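Local coordinates for chlorite dismutase (Nitrobacter winogradskyi, PDB 3QPI), which probably converts chlorite into chloride and molecular oxygen at a bound heme b, as a dimeric chlorite dismutase, at residues 71-76 / 117-122. Residues are numbered along the deposited sequence; the frame is centred on the assembly and turned at random.
Sequences TSVQAG and ASLKYL. With HEM (protoporphyrin IX containing Fe), chain C.
V73 turns its CG2 into the slot between backbone N and carbonyl carbon while CG1 stands opposite the carbonyl (chi1 -65°), and this sends CG2 out toward L122. L122 answers with its CG beside the backbone N at an unusual chi1 of -33°, well short of the staggered value; from there CD1 goes to the helix side and CD2 to the heme. The two side chains meet at about a right angle, CG2 of V73 lying 3.6 Å from CD1 of L122 and 3.8 Å from its CB. The same CD1 also rests on the start of the Q74 side chain, 3.8 Å from Q74 CB. L119 adds a looser touch, its CD2 reaching to 4.4 Å from V73 CG2, and both leucines also pack on L70, one turn back on helix 64-73. The contact thus joins the last turn of that helix and the start of the segment after it to the loop between helix 101-111 and strand 126-131, in the heme-binding part of a ferredoxin-like, dimeric alpha-beta barrel family domain. Residues 117-122 come just after H114, the axial ligand of the heme iron, which lies in the same loop, and S118 OG is hydrogen-bonded to the H114 carbonyl oxygen. Two residues of 117-122 line the porphyrin: S118 CB comes 3.7 Å from HEM C3B, and L122 CD2 sits 3.7 Å from HEM CAB, the inner carbon of a vinyl group. L122 therefore has one methyl against V73 and Q74 and the other against the cofactor. With an alanine in place of L122, both methyls would be missing, which is likely to leave V73 CG2 and Q74 CB without their main apolar partner and to open a gap beside the vinyl. Beyond its CB, Q74 carries its amide to R127, whose NH1 is hydrogen-bonded to OE1.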
loop_
_atom_site.group_PDB
_atom_site.type_symbol
_atom_site.label_atom_id
_atom_site.label_comp_id
_atom_site.label_asym_id
_atom_site.label_seq_id
_atom_site.Cartn_x
_atom_site.Cartn_y
_atom_site.Cartn_z
ATOM N N THR A 71 11.394 11.532 -6.192
ATOM C CA THR A 71 10.639 12.760 -6.432
ATOM C C THR A 71 10.772 13.221 -7.879
ATOM O O THR A 71 9.949 13.989 -8.358
ATOM C CB THR A 71 11.060 13.912 -5.495
ATOM O OG1 THR A 71 12.458 14.155 -5.637
ATOM C CG2 THR A 71 10.759 13.570 -4.044
ATOM N N SER A 72 11.792 12.744 -8.583
ATOM C CA SER A 72 11.969 13.133 -9.979
ATOM C C SER A 72 11.007 12.411 -10.926
ATOM O O SER A 72 10.652 12.957 -11.967
ATOM C CB SER A 72 13.407 12.901 -10.436
ATOM O OG SER A 72 13.710 11.525 -10.458
ATOM N N VAL A 73 10.579 11.199 -10.580
ATOM C CA VAL A 73 9.634 10.492 -11.456
ATOM C C VAL A 73 8.212 10.325 -10.906
ATOM O O VAL A 73 7.274 10.230 -11.682
ATOM C CB VAL A 73 10.154 9.106 -11.894
ATOM C CG1 VAL A 73 11.399 9.258 -12.778
ATOM C CG2 VAL A 73 10.436 8.230 -10.698
ATOM N N GLN A 74 8.035 10.295 -9.589
ATOM C CA GLN A 74 6.734 9.920 -9.025
ATOM C C GLN A 74 5.640 10.953 -9.295
ATOM O O GLN A 74 5.913 12.142 -9.442
ATOM C CB GLN A 74 6.845 9.644 -7.517
ATOM C CG GLN A 74 6.923 10.874 -6.648
ATOM C CD GLN A 74 7.599 10.588 -5.317
ATOM O OE1 GLN A 74 7.940 9.439 -5.006
ATOM N NE2 GLN A 74 7.817 11.632 -4.534
ATOM N N ALA A 75 4.398 10.483 -9.358
ATOM C CA ALA A 75 3.253 11.367 -9.544
ATOM C C ALA A 75 2.466 11.481 -8.241
ATOM O O ALA A 75 2.742 10.771 -7.267
ATOM C CB ALA A 75 2.366 10.852 -10.661
ATOM N N GLY A 76 1.495 12.382 -8.210
ATOM C CA GLY A 76 0.696 12.583 -7.012
ATOM C C GLY A 76 -0.653 11.896 -7.104
ATOM O O GLY A 76 -1.028 11.396 -8.164
ATOM N N ALA A 117 13.904 -1.605 -7.809
ATOM C CA ALA A 117 13.150 -2.377 -8.780
ATOM C C ALA A 117 11.762 -1.792 -9.051
ATOM O O ALA A 117 11.111 -2.185 -10.013
ATOM C CB ALA A 117 13.030 -3.826 -8.336
ATOM N N SER A 118 11.294 -0.865 -8.221
ATOM C CA SER A 118 9.949 -0.328 -8.434
ATOM C C SER A 118 9.964 0.979 -9.216
ATOM O O SER A 118 8.944 1.382 -9.766
ATOM C CB SER A 118 9.219 -0.133 -7.105
ATOM O OG SER A 118 9.036 -1.383 -6.462
ATOM N N LEU A 119 11.123 1.627 -9.282
ATOM C CA LEU A 119 11.241 2.913 -9.965
ATOM C C LEU A 119 10.693 2.897 -11.399
ATOM O O LEU A 119 10.166 3.893 -11.871
ATOM C CB LEU A 119 12.698 3.395 -9.969
ATOM C CG LEU A 119 13.207 3.972 -8.645
ATOM C CD1 LEU A 119 14.683 4.337 -8.743
ATOM C CD2 LEU A 119 12.396 5.189 -8.212
ATOM N N LYS A 120 10.804 1.779 -12.096
ATOM C CA LYS A 120 10.360 1.760 -13.491
ATOM C C LYS A 120 8.849 1.938 -13.609
ATOM O O LYS A 120 8.361 2.336 -14.654
ATOM C CB LYS A 120 10.804 0.482 -14.210
ATOM C CG LYS A 120 10.299 -0.811 -13.601
ATOM C CD LYS A 120 10.949 -2.031 -14.263
ATOM C CE LYS A 120 10.445 -2.225 -15.692
ATOM N NZ LYS A 120 11.255 -3.207 -16.508
ATOM N N TYR A 121 8.116 1.649 -12.540
ATOM C CA TYR A 121 6.658 1.709 -12.583
ATOM C C TYR A 121 6.107 3.102 -12.341
ATOM O O TYR A 121 4.882 3.294 -12.323
ATOM C CB TYR A 121 6.046 0.745 -11.570
ATOM C CG TYR A 121 6.288 -0.705 -11.905
ATOM C CD1 TYR A 121 5.452 -1.382 -12.784
ATOM C CD2 TYR A 121 7.356 -1.397 -11.353
ATOM C CE1 TYR A 121 5.670 -2.718 -13.094
ATOM C CE2 TYR A 121 7.580 -2.728 -11.663
ATOM C CZ TYR A 121 6.727 -3.378 -12.527
ATOM O OH TYR A 121 6.941 -4.693 -12.831
ATOM N N LEU A 122 6.992 4.069 -12.132
ATOM C CA LEU A 122 6.566 5.462 -12.024
ATOM C C LEU A 122 6.922 6.127 -13.334
ATOM O O LEU A 122 7.930 5.771 -13.944
ATOM C CB LEU A 122 7.269 6.197 -10.861
ATOM C CG LEU A 122 7.616 5.396 -9.594
ATOM C CD1 LEU A 122 8.235 6.305 -8.536
ATOM C CD2 LEU A 122 6.400 4.664 -9.022
HETATM C CHA HEM C . 7.646 1.243 1.632
HETATM C CHB HEM C . 8.501 2.742 -2.832
HETATM C CHC HEM C . 4.987 -0.185 -4.488
HETATM C CHD HEM C . 4.386 -1.841 -0.100
HETATM C C1A HEM C . 8.125 1.877 0.536
HETATM C C2A HEM C . 9.172 2.882 0.633
HETATM C C3A HEM C . 9.435 3.344 -0.606
HETATM C C4A HEM C . 8.548 2.607 -1.503
HETATM C CMA HEM C . 10.513 4.424 -0.985
HETATM C CAA HEM C . 9.822 3.237 1.979
HETATM C CBA HEM C . 9.243 4.475 2.649
HETATM C CGA HEM C . 10.139 4.761 3.837
HETATM O O1A HEM C . 9.634 4.564 4.958
HETATM O O2A HEM C . 11.341 5.148 3.679
HETATM C C1B HEM C . 7.602 2.071 -3.589
HETATM C C2B HEM C . 7.415 2.377 -4.985
HETATM C C3B HEM C . 6.428 1.609 -5.422
HETATM C C4B HEM C . 5.975 0.763 -4.335
HETATM C CMB HEM C . 8.157 3.436 -5.840
HETATM C CAB HEM C . 5.924 1.630 -6.883
HETATM C CBB HEM C . 4.618 1.765 -7.123
HETATM C C1C HEM C . 4.517 -0.923 -3.472
HETATM C C2C HEM C . 3.456 -1.931 -3.500
HETATM C C3C HEM C . 3.291 -2.347 -2.246
HETATM C C4C HEM C . 4.263 -1.645 -1.428
HETATM C CMC HEM C . 2.650 -2.332 -4.758
HETATM C CAC HEM C . 2.343 -3.408 -1.661
HETATM C CBC HEM C . 1.916 -4.411 -2.440
HETATM C C1D HEM C . 5.142 -1.165 0.772
HETATM C C2D HEM C . 5.146 -1.431 2.190
HETATM C C3D HEM C . 6.176 -0.440 2.713
HETATM C C4D HEM C . 6.679 0.270 1.561
HETATM C CMD HEM C . 4.320 -2.449 3.043
HETATM C CAD HEM C . 6.629 -0.248 4.167
HETATM C CBD HEM C . 7.882 -1.121 4.338
HETATM C CGD HEM C . 8.288 -1.126 5.795
HETATM O O1D HEM C . 8.458 -0.021 6.360
HETATM O O2D HEM C . 8.443 -2.228 6.391
HETATM N NA HEM C . 7.720 1.718 -0.801
HETATM N NB HEM C . 6.710 1.074 -3.193
HETATM N NC HEM C . 4.992 -0.780 -2.198
HETATM N ND HEM C . 6.068 -0.166 0.424
HETATM FE FE HEM C . 6.404 0.245 -1.405
#